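Local coordinates for protein N(2),N(2)-dimethylguanosine tRNA methyltransferase (Pyrococcus horikoshii, PDB 2EJT) that probably transfers two methyl groups from S-adenosylmethionine to the N2 atom of guanine 26 in a number of tRNAs, at residues A33-I38 with Y226-V231; F146-L151 with A209-G214; R180-V185 with R198-V203. All coordinates share one frame; numbering follows the deposited sequence.

Contact 1. Residues A33-I38 with Y226-V231; sequences ALNRDI and YFRAFV. With SAM (S-adenosylmethionine), chain B.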
loop_
_atom_site.group_PDB
_atom_site.type_symbol
_atom_site.label_atom_id
_atom_site.label_comp_id
_atom_site.label_asym_id
_atom_site.label_seq_id
_atom_site.Cartn_x
_atom_site.Cartn_y
_atom_site.Cartn_z
ATOM N N ALA A 33 12.897 3.737 -2.750
ATOM C CA ALA A 33 13.037 5.087 -2.215
ATOM C C ALA A 33 11.729 5.845 -2.436
ATOM O O ALA A 33 11.358 6.714 -1.644
ATOM C CB ALA A 33 14.188 5.812 -2.907
ATOM N N LEU A 34 11.041 5.507 -3.525
ATOM C CA LEU A 34 9.769 6.129 -3.862
ATOM C C LEU A 34 8.706 5.708 -2.850
ATOM O O LEU A 34 7.953 6.540 -2.347
ATOM C CB LEU A 34 9.334 5.711 -5.271
ATOM C CG LEU A 34 7.883 6.032 -5.652
ATOM C CD1 LEU A 34 7.654 7.532 -5.622
ATOM C CD2 LEU A 34 7.586 5.478 -7.030
ATOM N N ASN A 35 8.644 4.412 -2.566
ATOM C CA ASN A 35 7.684 3.888 -1.604
ATOM C C ASN A 35 7.915 4.588 -0.270
ATOM O O ASN A 35 6.965 4.985 0.402
ATOM C CB ASN A 35 7.862 2.372 -1.447
ATOM C CG ASN A 35 6.985 1.779 -0.346
ATOM O OD1 ASN A 35 7.161 2.072 0.841
ATOM N ND2 ASN A 35 6.037 0.929 -0.739
ATOM N N ARG A 36 9.181 4.750 0.103
ATOM C CA ARG A 36 9.503 5.406 1.366
ATOM C C ARG A 36 9.158 6.896 1.333
ATOM O O ARG A 36 8.766 7.464 2.350
ATOM C CB ARG A 36 10.973 5.177 1.728
ATOM C CG ARG A 36 11.278 3.725 2.106
ATOM C CD ARG A 36 12.718 3.543 2.587
ATOM N NE ARG A 36 13.705 3.492 1.507
ATOM C CZ ARG A 36 14.002 2.401 0.807
ATOM N NH1 ARG A 36 14.920 2.450 -0.155
ATOM N NH2 ARG A 36 13.385 1.255 1.066
ATOM N N ASP A 37 9.275 7.527 0.167
ATOM C CA ASP A 37 8.922 8.942 0.051
ATOM C C ASP A 37 7.427 9.144 0.306
ATOM O O ASP A 37 7.029 10.109 0.962
ATOM C CB ASP A 37 9.239 9.493 -1.344
ATOM C CG ASP A 37 10.710 9.787 -1.547
ATOM O OD1 ASP A 37 11.363 10.266 -0.598
ATOM O OD2 ASP A 37 11.213 9.560 -2.668
ATOM N N ILE A 38 6.605 8.243 -0.234
ATOM C CA ILE A 38 5.153 8.335 -0.077
ATOM C C ILE A 38 4.758 8.233 1.389
ATOM O O ILE A 38 3.888 8.962 1.845
ATOM C CB ILE A 38 4.410 7.225 -0.879
ATOM C CG1 ILE A 38 4.794 7.294 -2.362
ATOM C CG2 ILE A 38 2.899 7.397 -0.739
ATOM C CD1 ILE A 38 4.493 8.619 -3.024
ATOM N N TYR A 226 4.442 -4.081 -6.870
ATOM C CA TYR A 226 4.226 -4.199 -5.437
ATOM C C TYR A 226 2.955 -3.443 -5.092
ATOM O O TYR A 226 2.600 -2.474 -5.763
ATOM C CB TYR A 226 5.425 -3.689 -4.624
ATOM C CG TYR A 226 5.735 -2.219 -4.724
ATOM C CD1 TYR A 226 4.962 -1.270 -4.053
ATOM C CD2 TYR A 226 6.838 -1.779 -5.451
ATOM C CE1 TYR A 226 5.290 0.085 -4.100
ATOM C CE2 TYR A 226 7.175 -0.428 -5.509
ATOM C CZ TYR A 226 6.403 0.496 -4.831
ATOM O OH TYR A 226 6.762 1.824 -4.865
ATOM N N PHE A 227 2.258 -3.908 -4.062
ATOM C CA PHE A 227 1.005 -3.294 -3.645
ATOM C C PHE A 227 1.179 -2.613 -2.302
ATOM O O PHE A 227 1.867 -3.126 -1.422
ATOM C CB PHE A 227 -0.097 -4.358 -3.559
ATOM C CG PHE A 227 -0.252 -5.172 -4.814
ATOM C CD1 PHE A 227 0.703 -6.124 -5.168
ATOM C CD2 PHE A 227 -1.343 -4.978 -5.655
ATOM C CE1 PHE A 227 0.576 -6.874 -6.342
ATOM C CE2 PHE A 227 -1.485 -5.718 -6.830
ATOM C CZ PHE A 227 -0.522 -6.668 -7.175
ATOM N N ARG A 228 0.535 -1.458 -2.152
ATOM C CA ARG A 228 0.620 -0.656 -0.937
ATOM C C ARG A 228 -0.769 -0.270 -0.447
ATOM O O ARG A 228 -1.608 0.182 -1.222
ATOM C CB ARG A 228 1.405 0.625 -1.218
ATOM C CG ARG A 228 2.642 0.846 -0.366
ATOM C CD ARG A 228 2.356 0.819 1.125
ATOM N NE ARG A 228 3.328 1.625 1.860
ATOM C CZ ARG A 228 3.815 1.317 3.058
ATOM N NH1 ARG A 228 4.691 2.125 3.643
ATOM N NH2 ARG A 228 3.446 0.194 3.662
ATOM N N ALA A 229 -0.996 -0.422 0.849
ATOM C CA ALA A 229 -2.282 -0.084 1.426
ATOM C C ALA A 229 -2.120 0.636 2.756
ATOM O O ALA A 229 -1.547 0.093 3.712
ATOM C CB ALA A 229 -3.131 -1.354 1.616
ATOM N N PHE A 230 -2.614 1.867 2.809
ATOM C CA PHE A 230 -2.568 2.647 4.038
ATOM C C PHE A 230 -3.999 2.680 4.546
ATOM O O PHE A 230 -4.893 3.175 3.861
ATOM C CB PHE A 230 -2.093 4.080 3.780
ATOM C CG PHE A 230 -0.647 4.184 3.403
ATOM C CD1 PHE A 230 -0.266 4.271 2.069
ATOM C CD2 PHE A 230 0.339 4.216 4.389
ATOM C CE1 PHE A 230 1.077 4.395 1.717
ATOM C CE2 PHE A 230 1.686 4.339 4.048
ATOM C CZ PHE A 230 2.055 4.431 2.708
ATOM N N VAL A 231 -4.221 2.149 5.738
ATOM C CA VAL A 231 -5.560 2.129 6.290
ATOM C C VAL A 231 -5.635 2.746 7.674
ATOM O O VAL A 231 -4.672 2.735 8.441
ATOM C CB VAL A 231 -6.142 0.684 6.346
ATOM C CG1 VAL A 231 -6.271 0.121 4.935
ATOM C CG2 VAL A 231 -5.254 -0.209 7.201
HETATM N N SAM B . 11.805 -1.900 5.436
HETATM C CA SAM B . 12.624 -1.776 4.365
HETATM C C SAM B . 13.138 -0.705 3.582
HETATM O O SAM B . 14.392 -0.953 3.303
HETATM O OXT SAM B . 12.418 0.276 3.260
HETATM C CB SAM B . 12.924 -3.289 4.123
HETATM C CG SAM B . 12.824 -4.770 4.397
HETATM S SD SAM B . 13.422 -6.273 3.793
HETATM C CE SAM B . 12.972 -6.395 2.073
HETATM C "C5'" SAM B . 12.656 -7.369 4.854
HETATM C "C4'" SAM B . 13.685 -8.060 5.833
HETATM O "O4'" SAM B . 12.780 -8.592 6.803
HETATM C "C3'" SAM B . 15.099 -8.268 6.361
HETATM O "O3'" SAM B . 16.050 -7.258 6.843
HETATM C "C2'" SAM B . 14.937 -9.371 7.414
HETATM O "O2'" SAM B . 15.865 -10.078 8.016
HETATM C "C1'" SAM B . 13.447 -9.534 7.635
HETATM N N9 SAM B . 12.526 -10.479 8.526
HETATM C C8 SAM B . 12.104 -11.675 8.142
HETATM N N7 SAM B . 11.363 -12.204 9.079
HETATM C C5 SAM B . 11.290 -11.368 10.088
HETATM C C6 SAM B . 10.645 -11.395 11.335
HETATM N N6 SAM B . 9.919 -12.452 11.689
HETATM N N1 SAM B . 10.771 -10.318 12.195
HETATM C C2 SAM B . 11.513 -9.224 11.854
HETATM N N3 SAM B . 12.143 -9.175 10.651
HETATM C C4 SAM B . 12.053 -10.230 9.748
HETATM O O HOH W 1 4.297 3.919 -0.001
#
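N35 on helix 33-38 meets Y226 and R228 on strand 226-231. It buries more surface in the contact than any other residue. CG lies anti to the backbone N, and this sends the amide out toward the strand. ND2 sits 3.4 Å from CG of R228 and 3.5 Å from CE1 of Y226. The amide and the tyrosine ring are inclined at 58°. On the other side of the tyrosine tip, CD2 of L34 lies 4.3 Å from OH of Y226.

Farther along, the contact is apolar. CG2 of I38 approaches CE1 of F230 at 4.3 Å. CE2 of F230 stands over one face of the R228 guanidinium, toward its rim.

The polar link between the segments runs through a water. It donates to the backbone O of N35 and accepts from NE of R228 at 3.1 Å, in the guanidinium plane. OD1 of N35 accepts from R61, a predicted cofactor-binding residue. R228 uses NH1 for a salt bridge to D136.

R36 points away from the strand and reaches the cofactor. Its NH2 donates to OXT of SAM at 2.6 Å, with a bent N-H...O angle of 137°. NE forms a salt bridge with E8, and NH1 bonds to the backbone O of N29, so the guanidinium is fixed on several sides. With an alanine here, the cofactor carboxylate would probably lose its charged partner and E8 its mate.

Helix and strand run nearly parallel, 10° apart. This is a helix packed on the central sheet of a class I SAM-dependent methyltransferase, with one helical side facing the sheet and R36 serving the cofactor site.

Contact 2. Residues F146-L151 with A209-G214; sequences FLDTAL and AKYDLG. With SAM (S-adenosylmethionine), chain B.
The turn between helix 192-209 and strand 213-223 packs here against helix 144-153. It is a type I beta turn from A209 to D212, closed by the backbone bond from D212 N to A209 O. D148 on the helix meets K210 and Y211 of the turn.

The carboxylate oxygen OD1 of D148 takes two bonds. NZ of K210 forms a salt bridge with it at 2.7 Å, arriving on the syn side, 30° out of the carboxylate plane. OH of Y211 donates to the same OD1 at 2.7 Å, from above the plane. The two donors come from opposite faces, so OD1 is gripped between them. D148 CG is anti to the backbone N (chi1 -169°), which carries the carboxylate toward the turn. OD2 has its own salt bridge with R152, whose NE also bonds to OH of Y211.

K210 lies over the Y211 ring, with CG 4.0 Å above the plane and over its centre. Its chain stays extended until a bend at chi4 (-62°) turns NZ to the aspartate. NZ also bonds to the backbone O of Y207.

Beside the polar cluster, CB of L151 packs on CE2 of Y211 (4.1 Å), and CD1 of L213 rests against the backbone O of L151 (4.0 Å).

At the start of the segment, the edge of the F146 ring faces the cofactor adenine, with CE1 3.5 Å from N6 of SAM. Helix 144-153 therefore spans from the adenine pocket to this partly exposed helix-to-strand turn at the periphery of the Rossmann-like methyltransferase fold.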
loop_
_atom_site.group_PDB
_atom_site.type_symbol
_atom_site.label_atom_id
_atom_site.label_comp_id
_atom_site.label_asym_id
_atom_site.label_seq_id
_atom_site.Cartn_x
_atom_site.Cartn_y
_atom_site.Cartn_z
ATOM N N PHE A 146 2.393 -11.371 9.456
ATOM C CA PHE A 146 2.526 -10.298 10.440
ATOM C C PHE A 146 1.257 -9.478 10.630
ATOM O O PHE A 146 1.131 -8.749 11.611
ATOM C CB PHE A 146 3.640 -9.334 10.015
ATOM C CG PHE A 146 4.957 -10.003 9.761
ATOM C CD1 PHE A 146 5.679 -10.572 10.810
ATOM C CD2 PHE A 146 5.467 -10.085 8.469
ATOM C CE1 PHE A 146 6.889 -11.215 10.571
ATOM C CE2 PHE A 146 6.676 -10.726 8.222
ATOM C CZ PHE A 146 7.388 -11.293 9.274
ATOM N N LEU A 147 0.329 -9.595 9.687
ATOM C CA LEU A 147 -0.900 -8.817 9.713
ATOM C C LEU A 147 -1.747 -8.881 10.983
ATOM O O LEU A 147 -2.079 -7.844 11.564
ATOM C CB LEU A 147 -1.769 -9.182 8.506
ATOM C CG LEU A 147 -3.082 -8.395 8.406
ATOM C CD1 LEU A 147 -2.781 -6.899 8.324
ATOM C CD2 LEU A 147 -3.868 -8.847 7.185
ATOM N N ASP A 148 -2.100 -10.086 11.413
ATOM C CA ASP A 148 -2.944 -10.224 12.584
ATOM C C ASP A 148 -2.349 -9.575 13.833
ATOM O O ASP A 148 -3.053 -8.908 14.587
ATOM C CB ASP A 148 -3.262 -11.701 12.846
ATOM C CG ASP A 148 -4.361 -11.882 13.892
ATOM O OD1 ASP A 148 -5.486 -11.401 13.656
ATOM O OD2 ASP A 148 -4.096 -12.498 14.942
ATOM N N THR A 149 -1.051 -9.748 14.045
ATOM C CA THR A 149 -0.417 -9.160 15.211
ATOM C C THR A 149 -0.309 -7.641 15.065
ATOM O O THR A 149 -0.407 -6.915 16.052
ATOM C CB THR A 149 0.983 -9.774 15.461
ATOM O OG1 THR A 149 0.872 -11.205 15.532
ATOM C CG2 THR A 149 1.558 -9.264 16.784
ATOM N N ALA A 150 -0.126 -7.153 13.840
ATOM C CA ALA A 150 -0.040 -5.706 13.640
ATOM C C ALA A 150 -1.389 -5.069 13.990
ATOM O O ALA A 150 -1.445 -3.947 14.509
ATOM C CB ALA A 150 0.336 -5.384 12.186
ATOM N N LEU A 151 -2.466 -5.798 13.705
ATOM C CA LEU A 151 -3.812 -5.315 13.975
ATOM C C LEU A 151 -4.130 -5.270 15.465
ATOM O O LEU A 151 -5.164 -4.736 15.867
ATOM C CB LEU A 151 -4.846 -6.176 13.241
ATOM C CG LEU A 151 -4.993 -5.908 11.743
ATOM C CD1 LEU A 151 -5.745 -7.052 11.069
ATOM C CD2 LEU A 151 -5.716 -4.576 11.542
ATOM N N ALA A 209 -11.897 -7.211 11.515
ATOM C CA ALA A 209 -13.237 -7.353 12.062
ATOM C C ALA A 209 -13.363 -8.034 13.422
ATOM O O ALA A 209 -14.113 -7.552 14.278
ATOM C CB ALA A 209 -14.139 -8.048 11.051
ATOM N N LYS A 210 -12.650 -9.137 13.641
ATOM C CA LYS A 210 -12.776 -9.832 14.922
ATOM C C LYS A 210 -12.413 -8.994 16.149
ATOM O O LYS A 210 -12.855 -9.299 17.255
ATOM C CB LYS A 210 -11.983 -11.147 14.919
ATOM C CG LYS A 210 -10.493 -11.031 14.692
ATOM C CD LYS A 210 -9.869 -12.419 14.695
ATOM C CE LYS A 210 -8.374 -12.384 14.410
ATOM N NZ LYS A 210 -8.079 -11.836 13.063
ATOM N N TYR A 211 -11.630 -7.933 15.965
ATOM C CA TYR A 211 -11.264 -7.084 17.095
ATOM C C TYR A 211 -12.256 -5.934 17.216
ATOM O O TYR A 211 -11.995 -4.948 17.897
ATOM C CB TYR A 211 -9.858 -6.519 16.904
ATOM C CG TYR A 211 -8.806 -7.580 16.729
ATOM C CD1 TYR A 211 -8.520 -8.474 17.762
ATOM C CD2 TYR A 211 -8.132 -7.725 15.518
ATOM C CE1 TYR A 211 -7.595 -9.486 17.595
ATOM C CE2 TYR A 211 -7.200 -8.744 15.338
ATOM C CZ TYR A 211 -6.939 -9.620 16.382
ATOM O OH TYR A 211 -6.034 -10.636 16.218
ATOM N N ASP A 212 -13.399 -6.076 16.556
ATOM C CA ASP A 212 -14.419 -5.037 16.550
ATOM C C ASP A 212 -13.820 -3.743 16.006
ATOM O O ASP A 212 -13.968 -2.673 16.593
ATOM C CB ASP A 212 -14.988 -4.813 17.955
ATOM C CG ASP A 212 -15.897 -5.942 18.397
ATOM O OD1 ASP A 212 -16.334 -6.724 17.526
ATOM O OD2 ASP A 212 -16.187 -6.041 19.608
ATOM N N LEU A 213 -13.129 -3.862 14.877
ATOM C CA LEU A 213 -12.516 -2.720 14.216
ATOM C C LEU A 213 -12.919 -2.710 12.753
ATOM O O LEU A 213 -13.121 -3.767 12.148
ATOM C CB LEU A 213 -10.990 -2.797 14.288
ATOM C CG LEU A 213 -10.281 -2.724 15.641
ATOM C CD1 LEU A 213 -8.808 -3.079 15.436
ATOM C CD2 LEU A 213 -10.439 -1.326 16.263
ATOM N N GLY A 214 -13.039 -1.507 12.194
ATOM C CA GLY A 214 -13.360 -1.355 10.787
ATOM C C GLY A 214 -12.187 -0.607 10.173
ATOM O O GLY A 214 -11.206 -0.318 10.863
HETATM N N SAM B . 11.805 -1.900 5.436
HETATM C CA SAM B . 12.624 -1.776 4.365
HETATM C C SAM B . 13.138 -0.705 3.582
HETATM O O SAM B . 14.392 -0.953 3.303
HETATM O OXT SAM B . 12.418 0.276 3.260
HETATM C CB SAM B . 12.924 -3.289 4.123
HETATM C CG SAM B . 12.824 -4.770 4.397
HETATM S SD SAM B . 13.422 -6.273 3.793
HETATM C CE SAM B . 12.972 -6.395 2.073
HETATM C "C5'" SAM B . 12.656 -7.369 4.854
HETATM C "C4'" SAM B . 13.685 -8.060 5.833
HETATM O "O4'" SAM B . 12.780 -8.592 6.803
HETATM C "C3'" SAM B . 15.099 -8.268 6.361
HETATM O "O3'" SAM B . 16.050 -7.258 6.843
HETATM C "C2'" SAM B . 14.937 -9.371 7.414
HETATM O "O2'" SAM B . 15.865 -10.078 8.016
HETATM C "C1'" SAM B . 13.447 -9.534 7.635
HETATM N N9 SAM B . 12.526 -10.479 8.526
HETATM C C8 SAM B . 12.104 -11.675 8.142
HETATM N N7 SAM B . 11.363 -12.204 9.079
HETATM C C5 SAM B . 11.290 -11.368 10.088
HETATM C C6 SAM B . 10.645 -11.395 11.335
HETATM N N6 SAM B . 9.919 -12.452 11.689
HETATM N N1 SAM B . 10.771 -10.318 12.195
HETATM C C2 SAM B . 11.513 -9.224 11.854
HETATM N N3 SAM B . 12.143 -9.175 10.651
HETATM C C4 SAM B . 12.053 -10.230 9.748
#

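Contact 3. Residues R180-V185 with R198-V203; sequences RKYLAV and RILVGV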
loop_
_atom_site.group_PDB
_atom_site.type_symbol
_atom_site.label_atom_id
_atom_site.label_comp_id
_atom_site.label_asym_id
_atom_site.label_seq_id
_atom_site.Cartn_x
_atom_site.Cartn_y
_atom_site.Cartn_z
ATOM N N ARG A 180 -4.386 -19.447 -0.346
ATOM C CA ARG A 180 -3.746 -19.785 0.919
ATOM C C ARG A 180 -3.366 -18.546 1.713
ATOM O O ARG A 180 -3.679 -18.448 2.893
ATOM C CB ARG A 180 -2.487 -20.638 0.695
ATOM C CG ARG A 180 -2.732 -22.004 0.063
ATOM C CD ARG A 180 -1.595 -22.972 0.406
ATOM N NE ARG A 180 -0.293 -22.460 -0.009
ATOM C CZ ARG A 180 0.142 -22.424 -1.268
ATOM N NH1 ARG A 180 -0.615 -22.883 -2.259
ATOM N NH2 ARG A 180 1.336 -21.911 -1.536
ATOM N N LYS A 181 -2.708 -17.596 1.056
ATOM C CA LYS A 181 -2.252 -16.377 1.718
ATOM C C LYS A 181 -3.315 -15.310 1.952
ATOM O O LYS A 181 -3.410 -14.755 3.043
ATOM C CB LYS A 181 -1.102 -15.737 0.925
ATOM C CG LYS A 181 0.109 -16.642 0.705
ATOM C CD LYS A 181 1.208 -15.894 -0.047
ATOM C CE LYS A 181 2.266 -16.843 -0.596
ATOM N NZ LYS A 181 2.984 -17.581 0.479
ATOM N N TYR A 182 -4.100 -15.019 0.921
ATOM C CA TYR A 182 -5.111 -13.973 0.999
ATOM C C TYR A 182 -6.565 -14.414 1.117
ATOM O O TYR A 182 -7.453 -13.573 1.268
ATOM C CB TYR A 182 -4.934 -13.038 -0.202
ATOM C CG TYR A 182 -3.546 -12.448 -0.247
ATOM C CD1 TYR A 182 -3.186 -11.403 0.603
ATOM C CD2 TYR A 182 -2.561 -12.985 -1.087
ATOM C CE1 TYR A 182 -1.873 -10.906 0.626
ATOM C CE2 TYR A 182 -1.250 -12.498 -1.068
ATOM C CZ TYR A 182 -0.917 -11.462 -0.208
ATOM O OH TYR A 182 0.376 -10.990 -0.154
ATOM N N LEU A 183 -6.814 -15.718 1.057
ATOM C CA LEU A 183 -8.176 -16.226 1.181
ATOM C C LEU A 183 -9.124 -15.522 0.207
ATOM O O LEU A 183 -10.222 -15.101 0.569
ATOM C CB LEU A 183 -8.658 -16.055 2.622
ATOM C CG LEU A 183 -7.846 -16.855 3.650
ATOM C CD1 LEU A 183 -8.336 -16.565 5.058
ATOM C CD2 LEU A 183 -7.979 -18.352 3.345
ATOM N N ALA A 184 -8.676 -15.405 -1.038
ATOM C CA ALA A 184 -9.450 -14.768 -2.092
ATOM C C ALA A 184 -9.087 -15.396 -3.437
ATOM O O ALA A 184 -7.964 -15.869 -3.628
ATOM C CB ALA A 184 -9.161 -13.274 -2.122
ATOM N N VAL A 185 -10.048 -15.411 -4.358
ATOM C CA VAL A 185 -9.831 -15.947 -5.699
ATOM C C VAL A 185 -9.376 -14.767 -6.563
ATOM O O VAL A 185 -10.133 -13.815 -6.774
ATOM C CB VAL A 185 -11.134 -16.550 -6.281
ATOM C CG1 VAL A 185 -10.884 -17.057 -7.692
ATOM C CG2 VAL A 185 -11.630 -17.691 -5.386
ATOM N N ARG A 198 -7.236 -4.471 -4.235
ATOM C CA ARG A 198 -8.492 -4.599 -3.502
ATOM C C ARG A 198 -8.537 -5.874 -2.661
ATOM O O ARG A 198 -9.264 -5.939 -1.678
ATOM C CB ARG A 198 -9.686 -4.536 -4.468
ATOM C CG ARG A 198 -9.945 -3.128 -4.992
ATOM C CD ARG A 198 -11.125 -3.065 -5.972
ATOM N NE ARG A 198 -11.264 -1.710 -6.504
ATOM C CZ ARG A 198 -11.787 -0.681 -5.835
ATOM N NH1 ARG A 198 -11.851 0.516 -6.412
ATOM N NH2 ARG A 198 -12.271 -0.849 -4.603
ATOM N N ILE A 199 -7.756 -6.877 -3.049
ATOM C CA ILE A 199 -7.684 -8.126 -2.296
ATOM C C ILE A 199 -6.885 -7.855 -1.018
ATOM O O ILE A 199 -7.246 -8.307 0.068
ATOM C CB ILE A 199 -6.983 -9.248 -3.124
ATOM C CG1 ILE A 199 -7.927 -9.731 -4.233
ATOM C CG2 ILE A 199 -6.567 -10.413 -2.215
ATOM C CD1 ILE A 199 -7.319 -10.770 -5.163
ATOM N N LEU A 200 -5.805 -7.096 -1.157
ATOM C CA LEU A 200 -4.954 -6.747 -0.028
ATOM C C LEU A 200 -5.778 -5.967 0.998
ATOM O O LEU A 200 -5.779 -6.293 2.185
ATOM C CB LEU A 200 -3.786 -5.873 -0.498
ATOM C CG LEU A 200 -2.403 -5.990 0.165
ATOM C CD1 LEU A 200 -1.788 -4.596 0.261
ATOM C CD2 LEU A 200 -2.493 -6.626 1.541
ATOM N N VAL A 201 -6.466 -4.927 0.530
ATOM C CA VAL A 201 -7.284 -4.097 1.410
ATOM C C VAL A 201 -8.386 -4.940 2.043
ATOM O O VAL A 201 -8.673 -4.811 3.230
ATOM C CB VAL A 201 -7.929 -2.921 0.632
ATOM C CG1 VAL A 201 -8.883 -2.144 1.540
ATOM C CG2 VAL A 201 -6.834 -1.994 0.083
ATOM N N GLY A 202 -8.993 -5.805 1.235
ATOM C CA GLY A 202 -10.056 -6.663 1.718
ATOM C C GLY A 202 -9.624 -7.667 2.773
ATOM O O GLY A 202 -10.406 -7.993 3.667
ATOM N N VAL A 203 -8.391 -8.164 2.687
ATOM C CA VAL A 203 -7.933 -9.143 3.671
ATOM C C VAL A 203 -7.623 -8.438 4.995
ATOM O O VAL A 203 -7.787 -9.016 6.073
ATOM C CB VAL A 203 -6.687 -9.923 3.178
ATOM C CG1 VAL A 203 -5.444 -9.067 3.280
ATOM C CG2 VAL A 203 -6.527 -11.212 3.999
#
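Y182 has CG anti to its carbonyl carbon (chi1 -57°), and I199 has CG2 anti to its backbone N. These rotations bring the tyrosine and the CG2 methyl together. CG2 of I199 touches CB of Y182 at 3.7 Å and CB of A184 at 3.9 Å, so one methyl serves both residues. The side chains of Y182 and I199 cross at about a right angle.

The Y182 ring has two further neighbours on helix 192-209. CG1 of V203 meets the ring edge near its plane, 4.2 Å from CD1 of Y182. CD2 of L200 approaches CE1 of Y182 obliquely at 4.4 Å. The other branch of V203, CG2, rests 3.7 Å from the backbone O of Y182.

Here the end of helix 175-182 packs on helix 192-209. L183 leaves the helical conformation with positive phi (52°), and the chain then runs on past I199 through A184. Backbone carbonyls at this helix end find a partner outside the two segments: R206 bonds to O of both Y182 and L183. M144 of helix 144-153 touches both Y182 and V203, while V185 pairs by its backbone with G274 of strand 273-277.

In the fold
From the N terminus, helix 33-46 comes first, and its 33-38 segment is met by strand 226-235, which closes contact 1, the widest loop. Contact 2 nests inside it, joining helix 144-153 to the turn that leads into strand 213-223. Contact 3 nests within contact 2 and joins the end of helix 175-182 to helix 192-209. None of the loops cross. Strands 213-223 and 226-235 are neighbours in the central sheet, so contacts 1 and 2 reach the same sheet, and both touch SAM. Contact 3 meets contact 1 where L200 and V201 pack on A229. It meets contact 2 where L147 touches V203.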